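Long-range contacts in sugar fermentation stimulation protein homolog (Pyrococcus furiosus, PDB 4DA2), which probably binds DNA, joining an OB-fold domain to a PD-(D/E)xK nuclease-like domain in which calcium ions are bound: residues G41-F46 with S134-E139; E141-P146 with G176-V181. The protein carries 1 engineered substitution. All blocks are in the same frame, centred on the assembly; numbering follows the deposited sequence.

Interaction 1 of 2, residues G41-F46 with S134-E139; sequences GRLNEF and SAVLRE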
ATOM      1  N   GLY A  41      -4.178   8.426  -3.945  1.00 29.28           N
ATOM      2  CA  GLY A  41      -3.072   9.388  -4.000  1.00 26.97           C
ATOM      3  C   GLY A  41      -2.964  10.140  -5.322  1.00 31.40           C
ATOM      4  O   GLY A  41      -3.556   9.746  -6.336  1.00 30.48           O
ATOM      5  N   ARG A  42      -2.201  11.231  -5.323  1.00 26.78           N
ATOM      6  CA  ARG A  42      -2.017  11.993  -6.555  1.00 24.77           C
ATOM      7  C   ARG A  42      -1.131  11.235  -7.519  1.00 33.58           C
ATOM      8  O   ARG A  42      -1.333  11.313  -8.729  1.00 23.92           O
ATOM      9  CB  ARG A  42      -1.435  13.393  -6.299  1.00 31.96           C
ATOM     10  CG  ARG A  42      -2.243  14.181  -5.309  1.00104.22           C
ATOM     11  CD  ARG A  42      -2.157  15.674  -5.503  1.00 65.21           C
ATOM     12  NE  ARG A  42      -2.981  16.310  -4.483  1.00 69.67           N
ATOM     13  CZ  ARG A  42      -3.368  17.578  -4.484  1.00133.64           C
ATOM     14  NH1 ARG A  42      -3.016  18.402  -5.466  1.00 61.14           N
ATOM     15  NH2 ARG A  42      -4.122  18.019  -3.488  1.00 44.46           N
ATOM     16  N   LEU A  43      -0.157  10.501  -6.971  1.00 24.89           N
ATOM     17  CA  LEU A  43       0.832   9.783  -7.774  1.00 20.32           C
ATOM     18  C   LEU A  43       1.392  10.667  -8.893  1.00 28.33           C
ATOM     19  O   LEU A  43       1.626  10.201 -10.010  1.00 22.96           O
ATOM     20  CB  LEU A  43       0.249   8.482  -8.358  1.00 18.20           C
ATOM     21  CG  LEU A  43      -0.145   7.271  -7.507  1.00 54.74           C
ATOM     22  CD1 LEU A  43       0.637   7.201  -6.207  1.00 31.78           C
ATOM     23  CD2 LEU A  43      -1.636   7.263  -7.263  1.00 53.78           C
ATOM     24  N   ASN A  44       1.622  11.942  -8.583  1.00 31.43           N
ATOM     25  CA  ASN A  44       2.142  12.908  -9.563  1.00 26.42           C
ATOM     26  C   ASN A  44       3.464  12.522 -10.220  1.00 32.10           C
ATOM     27  O   ASN A  44       3.678  12.815 -11.392  1.00 27.93           O
ATOM     28  CB  ASN A  44       2.266  14.303  -8.935  1.00 35.91           C
ATOM     29  CG  ASN A  44       1.026  15.152  -9.148  1.00 57.53           C
ATOM     30  OD1 ASN A  44       0.338  15.035 -10.167  1.00 57.04           O
ATOM     31  ND2 ASN A  44       0.742  16.026  -8.190  1.00 68.40           N
ATOM     32  N   GLU A  45       4.352  11.864  -9.478  1.00 26.57           N
ATOM     33  CA  GLU A  45       5.622  11.455 -10.068  1.00 28.28           C
ATOM     34  C   GLU A  45       5.522  10.245 -11.028  1.00 30.78           C
ATOM     35  O   GLU A  45       6.400  10.040 -11.872  1.00 28.55           O
ATOM     36  CB  GLU A  45       6.712  11.316  -9.005  1.00 36.90           C
ATOM     37  CG  GLU A  45       7.029  12.678  -8.370  1.00 38.44           C
ATOM     38  CD  GLU A  45       7.981  12.611  -7.184  1.00 45.25           C
ATOM     39  OE1 GLU A  45       8.824  11.689  -7.126  1.00157.26           O
ATOM     40  OE2 GLU A  45       7.892  13.502  -6.315  1.00 62.41           O
ATOM     41  N   PHE A  46       4.429   9.489 -10.925  1.00 21.19           N
ATOM     42  CA  PHE A  46       4.218   8.309 -11.765  1.00 17.53           C
ATOM     43  C   PHE A  46       3.308   8.591 -12.950  1.00 20.28           C
ATOM     44  O   PHE A  46       3.558   8.067 -14.041  1.00 23.35           O
ATOM     45  CB  PHE A  46       3.610   7.132 -10.978  1.00 18.03           C
ATOM     46  CG  PHE A  46       4.595   6.441 -10.051  1.00 18.60           C
ATOM     47  CD1 PHE A  46       5.782   5.899 -10.554  1.00 21.84           C
ATOM     48  CD2 PHE A  46       4.341   6.366  -8.687  1.00 37.53           C
ATOM     49  CE1 PHE A  46       6.699   5.269  -9.700  1.00 32.96           C
ATOM     50  CE2 PHE A  46       5.250   5.746  -7.822  1.00 26.85           C
ATOM     51  CZ  PHE A  46       6.427   5.196  -8.330  1.00 27.85           C
ATOM     52  N   SER A 134      -0.579   2.635   1.557  1.00 14.45           N
ATOM     53  CA  SER A 134       0.377   2.722   0.457  1.00 10.93           C
ATOM     54  C   SER A 134       1.427   3.789   0.743  1.00 10.16           C
ATOM     55  O   SER A 134       1.088   4.932   1.084  1.00 16.69           O
ATOM     56  CB  SER A 134      -0.344   3.076  -0.832  1.00 11.26           C
ATOM     57  OG  SER A 134       0.585   3.188  -1.917  1.00 16.21           O
ATOM     58  N   ALA A 135       2.696   3.419   0.577  1.00 10.51           N
ATOM     59  CA  ALA A 135       3.797   4.386   0.699  1.00 11.14           C
ATOM     60  C   ALA A 135       4.719   4.325  -0.497  1.00 12.93           C
ATOM     61  O   ALA A 135       5.773   3.680  -0.466  1.00 12.90           O
ATOM     62  CB  ALA A 135       4.583   4.155   2.005  1.00 13.21           C
ATOM     63  N   VAL A 136       4.305   4.964  -1.580  1.00 15.99           N
ATOM     64  CA  VAL A 136       5.054   4.845  -2.837  1.00 14.68           C
ATOM     65  C   VAL A 136       5.592   6.201  -3.325  1.00 16.19           C
ATOM     66  O   VAL A 136       5.950   6.359  -4.516  1.00 20.74           O
ATOM     67  CB  VAL A 136       4.275   4.056  -3.941  1.00 17.65           C
ATOM     68  CG1 VAL A 136       4.105   2.572  -3.505  1.00 18.67           C
ATOM     69  CG2 VAL A 136       2.912   4.697  -4.248  1.00 13.78           C
ATOM     70  N   LEU A 137       5.647   7.165  -2.411  1.00 15.98           N
ATOM     71  CA  LEU A 137       6.290   8.449  -2.685  1.00 15.83           C
ATOM     72  C   LEU A 137       7.744   8.364  -2.229  1.00 24.10           C
ATOM     73  O   LEU A 137       8.018   8.006  -1.083  1.00 16.95           O
ATOM     74  CB  LEU A 137       5.553   9.583  -1.965  1.00 13.54           C
ATOM     75  CG  LEU A 137       6.134  10.998  -2.139  1.00 14.28           C
ATOM     76  CD1 LEU A 137       5.987  11.521  -3.573  1.00 24.58           C
ATOM     77  CD2 LEU A 137       5.562  11.981  -1.135  1.00 26.60           C
ATOM     78  N   ARG A 138       8.678   8.644  -3.134  1.00 17.08           N
ATOM     79  CA  ARG A 138      10.093   8.442  -2.846  1.00 17.14           C
ATOM     80  C   ARG A 138      10.801   9.737  -2.537  1.00 32.57           C
ATOM     81  O   ARG A 138      10.625  10.734  -3.233  1.00 21.07           O
ATOM     82  CB  ARG A 138      10.793   7.782  -4.031  1.00 17.17           C
ATOM     83  CG  ARG A 138      12.340   7.751  -3.920  1.00 18.09           C
ATOM     84  CD  ARG A 138      13.013   7.432  -5.247  1.00 26.39           C
ATOM     85  NE  ARG A 138      12.484   6.209  -5.836  1.00 25.46           N
ATOM     86  CZ  ARG A 138      12.827   4.974  -5.472  1.00 23.74           C
ATOM     87  NH1 ARG A 138      13.717   4.783  -4.502  1.00 39.48           N
ATOM     88  NH2 ARG A 138      12.264   3.930  -6.067  1.00 23.91           N
ATOM     89  N   GLU A 139      11.604   9.702  -1.489  1.00 19.35           N
ATOM     90  CA  GLU A 139      12.616  10.732  -1.251  1.00 29.23           C
ATOM     91  C   GLU A 139      13.908  10.014  -0.897  1.00 25.12           C
ATOM     92  O   GLU A 139      14.101   9.577   0.240  1.00 22.05           O
ATOM     93  CB  GLU A 139      12.217  11.693  -0.138  1.00 25.30           C
ATOM     94  CG  GLU A 139      13.262  12.792   0.114  1.00 25.76           C
ATOM     95  CD  GLU A 139      13.081  13.474   1.451  1.00 40.72           C
ATOM     96  OE1 GLU A 139      12.106  14.248   1.605  1.00 32.84           O
ATOM     97  OE2 GLU A 139      13.926  13.236   2.345  1.00 38.42           O
TER
HETATM   98  O   HOH W   1       8.136   9.479  -5.649  1.00 29.77           O

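Interaction 2 of 2, residues E141-P146 with G176-V181; sequences EYAMYP and GALPNV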
ATOM      1  N   GLU A 141      16.271   7.347  -0.091  1.00 21.75           N
ATOM      2  CA  GLU A 141      16.130   5.987   0.406  1.00 23.76           C
ATOM      3  C   GLU A 141      14.800   5.776   1.126  1.00 17.40           C
ATOM      4  O   GLU A 141      14.531   4.672   1.606  1.00 17.39           O
ATOM      5  CB  GLU A 141      17.294   5.653   1.348  1.00 19.70           C
ATOM      6  CG  GLU A 141      18.559   5.159   0.598  1.00 29.10           C
ATOM      7  CD  GLU A 141      18.355   3.821  -0.100  1.00182.83           C
ATOM      8  OE1 GLU A 141      17.753   2.918   0.512  1.00 37.40           O
ATOM      9  OE2 GLU A 141      18.798   3.664  -1.258  1.00 56.69           O
ATOM     10  N   TYR A 142      13.993   6.833   1.233  1.00 19.42           N
ATOM     11  CA  TYR A 142      12.725   6.758   1.985  1.00 14.09           C
ATOM     12  C   TYR A 142      11.540   6.458   1.065  1.00 20.82           C
ATOM     13  O   TYR A 142      11.452   7.017  -0.030  1.00 17.15           O
ATOM     14  CB  TYR A 142      12.418   8.072   2.728  1.00 19.37           C
ATOM     15  CG  TYR A 142      13.383   8.387   3.846  1.00 22.89           C
ATOM     16  CD1 TYR A 142      13.093   8.024   5.170  1.00 19.70           C
ATOM     17  CD2 TYR A 142      14.583   9.052   3.588  1.00 30.33           C
ATOM     18  CE1 TYR A 142      13.998   8.310   6.215  1.00 28.55           C
ATOM     19  CE2 TYR A 142      15.478   9.347   4.612  1.00 20.78           C
ATOM     20  CZ  TYR A 142      15.180   8.969   5.923  1.00 30.71           C
ATOM     21  OH  TYR A 142      16.081   9.254   6.928  1.00 27.99           O
ATOM     22  N   ALA A 143      10.659   5.563   1.512  1.00 12.99           N
ATOM     23  CA  ALA A 143       9.256   5.547   1.052  1.00 13.26           C
ATOM     24  C   ALA A 143       8.468   6.435   1.994  1.00 18.96           C
ATOM     25  O   ALA A 143       8.741   6.460   3.215  1.00 15.56           O
ATOM     26  CB  ALA A 143       8.712   4.147   1.099  1.00 12.23           C
ATOM     27  N   MET A 144       7.484   7.154   1.453  1.00 15.58           N
ATOM     28  CA  MET A 144       6.715   8.103   2.243  1.00 14.19           C
ATOM     29  C   MET A 144       5.219   8.028   2.046  1.00 12.14           C
ATOM     30  O   MET A 144       4.708   7.541   0.984  1.00 12.77           O
ATOM     31  CB  MET A 144       7.210   9.527   1.983  1.00 13.17           C
ATOM     32  CG  MET A 144       8.689   9.667   2.232  1.00 12.12           C
ATOM     33  SD  MET A 144       9.109  11.421   2.294  1.00 20.04           S
ATOM     34  CE  MET A 144       8.660  11.980   0.632  1.00 18.48           C
ATOM     35  N   TYR A 145       4.509   8.475   3.089  1.00 18.00           N
ATOM     36  CA  TYR A 145       3.060   8.614   3.051  1.00 16.17           C
ATOM     37  C   TYR A 145       2.658   9.853   3.822  1.00 20.35           C
ATOM     38  O   TYR A 145       3.256  10.147   4.866  1.00 20.61           O
ATOM     39  CB  TYR A 145       2.401   7.355   3.632  1.00 13.15           C
ATOM     40  CG  TYR A 145       0.946   7.519   4.003  1.00 14.35           C
ATOM     41  CD1 TYR A 145      -0.082   7.130   3.112  1.00 11.87           C
ATOM     42  CD2 TYR A 145       0.586   8.089   5.222  1.00 11.50           C
ATOM     43  CE1 TYR A 145      -1.430   7.269   3.470  1.00 16.40           C
ATOM     44  CE2 TYR A 145      -0.771   8.245   5.593  1.00 13.18           C
ATOM     45  CZ  TYR A 145      -1.757   7.822   4.717  1.00 20.13           C
ATOM     46  OH  TYR A 145      -3.065   7.987   5.088  1.00 21.36           O
ATOM     47  N   PRO A 146       1.624  10.578   3.343  1.00 14.84           N
ATOM     48  CA  PRO A 146       0.904  10.338   2.081  1.00 20.70           C
ATOM     49  C   PRO A 146       1.473  11.313   1.060  1.00 21.53           C
ATOM     50  O   PRO A 146       2.392  12.063   1.404  1.00 25.48           O
ATOM     51  CB  PRO A 146      -0.523  10.729   2.441  1.00 15.34           C
ATOM     52  CG  PRO A 146      -0.342  11.864   3.383  1.00 19.03           C
ATOM     53  CD  PRO A 146       0.921  11.567   4.178  1.00 15.97           C
ATOM     54  N   GLY A 176       5.778   0.017   1.517  1.00  9.14           N
ATOM     55  CA  GLY A 176       6.766   0.747   0.708  1.00 11.78           C
ATOM     56  C   GLY A 176       7.033  -0.077  -0.528  1.00 15.82           C
ATOM     57  O   GLY A 176       8.119  -0.673  -0.697  1.00 13.54           O
ATOM     58  N   ALA A 177       6.018  -0.137  -1.393  1.00 18.28           N
ATOM     59  CA  ALA A 177       6.060  -0.935  -2.617  1.00 14.33           C
ATOM     60  C   ALA A 177       6.848  -0.277  -3.756  1.00 12.26           C
ATOM     61  O   ALA A 177       6.394  -0.272  -4.922  1.00 16.60           O
ATOM     62  CB  ALA A 177       4.633  -1.280  -3.092  1.00 18.58           C
ATOM     63  N   LEU A 178       8.017   0.277  -3.408  1.00 13.22           N
ATOM     64  CA  LEU A 178       8.966   0.862  -4.362  1.00 14.08           C
ATOM     65  C   LEU A 178      10.239   0.050  -4.276  1.00 14.27           C
ATOM     66  O   LEU A 178      10.634  -0.325  -3.180  1.00 17.89           O
ATOM     67  CB  LEU A 178       9.370   2.279  -3.895  1.00 23.93           C
ATOM     68  CG  LEU A 178       8.387   3.442  -3.900  1.00 35.23           C
ATOM     69  CD1 LEU A 178       9.049   4.645  -3.314  1.00 21.24           C
ATOM     70  CD2 LEU A 178       7.870   3.753  -5.291  1.00 29.81           C
ATOM     71  N   PRO A 179      10.916  -0.177  -5.412  1.00 16.27           N
ATOM     72  CA  PRO A 179      12.263  -0.745  -5.321  1.00 13.72           C
ATOM     73  C   PRO A 179      13.217   0.310  -4.744  1.00 14.61           C
ATOM     74  O   PRO A 179      12.910   1.520  -4.743  1.00 17.44           O
ATOM     75  CB  PRO A 179      12.622  -1.038  -6.793  1.00 22.37           C
ATOM     76  CG  PRO A 179      11.830   0.011  -7.570  1.00 20.59           C
ATOM     77  CD  PRO A 179      10.534   0.145  -6.806  1.00 24.58           C
ATOM     78  N   ASN A 180      14.349  -0.160  -4.233  1.00 15.53           N
ATOM     79  CA  ASN A 180      15.451   0.689  -3.737  1.00 24.70           C
ATOM     80  C   ASN A 180      15.054   1.751  -2.711  1.00 25.56           C
ATOM     81  O   ASN A 180      15.390   2.922  -2.837  1.00 28.44           O
ATOM     82  CB  ASN A 180      16.241   1.320  -4.900  1.00 26.63           C
ATOM     83  CG  ASN A 180      16.697   0.287  -5.903  1.00 25.89           C
ATOM     84  OD1 ASN A 180      15.933  -0.103  -6.786  1.00 46.61           O
ATOM     85  ND2 ASN A 180      17.924  -0.210  -5.742  1.00 33.84           N
ATOM     86  N   VAL A 181      14.318   1.330  -1.700  1.00 24.23           N
ATOM     87  CA  VAL A 181      14.117   2.156  -0.532  1.00 18.59           C
ATOM     88  C   VAL A 181      14.454   1.269   0.648  1.00 17.81           C
ATOM     89  O   VAL A 181      14.288   0.049   0.571  1.00 15.09           O
ATOM     90  CB  VAL A 181      12.644   2.705  -0.403  1.00 19.66           C
ATOM     91  CG1 VAL A 181      12.371   3.837  -1.400  1.00 22.15           C
ATOM     92  CG2 VAL A 181      11.611   1.573  -0.504  1.00 19.69           C
TER

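Interaction 1 of 2, residues G41-F46 with S134-E139
A single water joins E45 to R138, accepting from R138 N at 2.7 Å and donating to E45 OE1 at 2.7 Å. The carboxylate reaches it because CG lies beside the backbone N (chi1 -65°) and the chain then runs extended (chi2 173°). Its other oxygen, OE2, rests 3.9 Å from CD1 of L137, the two side chains crossing at about a right angle. Deeper in, F46 brings the edge of its ring to the backbone of V136: CE2 lies 3.4 Å from V136 O, which sits near the ring plane. Beside it, L43 CD1 meets V136 CG2 at 3.9 Å, so that V136 takes an aliphatic neighbour through its side chain and an aromatic edge at its carbonyl. The turn bond from F46 N to L43 O (3.0 Å) ties the two hydrophobic residues of the loop together, while F70 meets the F46 ring at a shallow angle and D147 takes the backbone N of both R42 and L43. The R138 guanidinium turns to D72 in a salt bridge. With no direct hydrogen bond across it, this junction of OB-domain loop and nuclease-like strand rests on aliphatic packing and an aromatic edge against a carbonyl inside, with a water bridge at the rim.

Interaction 2 of 2, residues E141-P146 with G176-V181
The loop between strands 169-176 and 183-186 of the PD-(D/E)xK domain's mixed sheet curls against strand 142-145, and A143 is the residue it closes around. The methyl of A143 faces the loop: CB lies 3.9 Å from G176 CA, 4.2 Å from V181 CG2 and, more loosely, 4.5 Å from L178 CD1. V181 supplies most of the loop's surface here. Its CG1, anti to the carbonyl carbon (chi1 -75°), reaches Y142 O at 3.6 Å, and its CA comes within 3.3 Å of E141 O, so backbone oxygens of the strand pack on aliphatic carbon. E141 bends at chi2 (-66°), folding its carboxylate back along the loop; OE1 lies 3.7 Å from V181 C and is hydrogen-bonded to S182 OG. No hydrogen bond crosses between 141-146 and 176-181. Beyond V181 the regular pairing takes over, with E141 and A143 hydrogen-bonded through their backbones to strand 183-186, which runs parallel. A177, directed away from 141-146, touches strand 75-78 of the OB sheet, and L178 reaches that strand too while facing A143. In the order of the sheet, strand 127-139 lies between 169-176 and 142-145, so the loop carries the chain past both of these strands to 183-186.

R138 couples the two contacts: its backbone N takes part in the water bridge of interaction 1, while its guanidinium grips the loop of interaction 2, NH2 to P179 O at 2.8 Å and NH1 to N180 O at 3.0 Å. V136 O adds a packing contact, lying 3.3 Å from L178 CD2, and L178 also touches F46. The centres are 8 Å apart, and strands 127-139 and 142-145 are antiparallel neighbours in one sheet. One calcium is bound by D118, E131 and T132, the other by E109 and D118, so D118 serves both; the V136 side chain and residue G176 each lie about 13 Å from a bound calcium ion, so both contacts stand back from the metals.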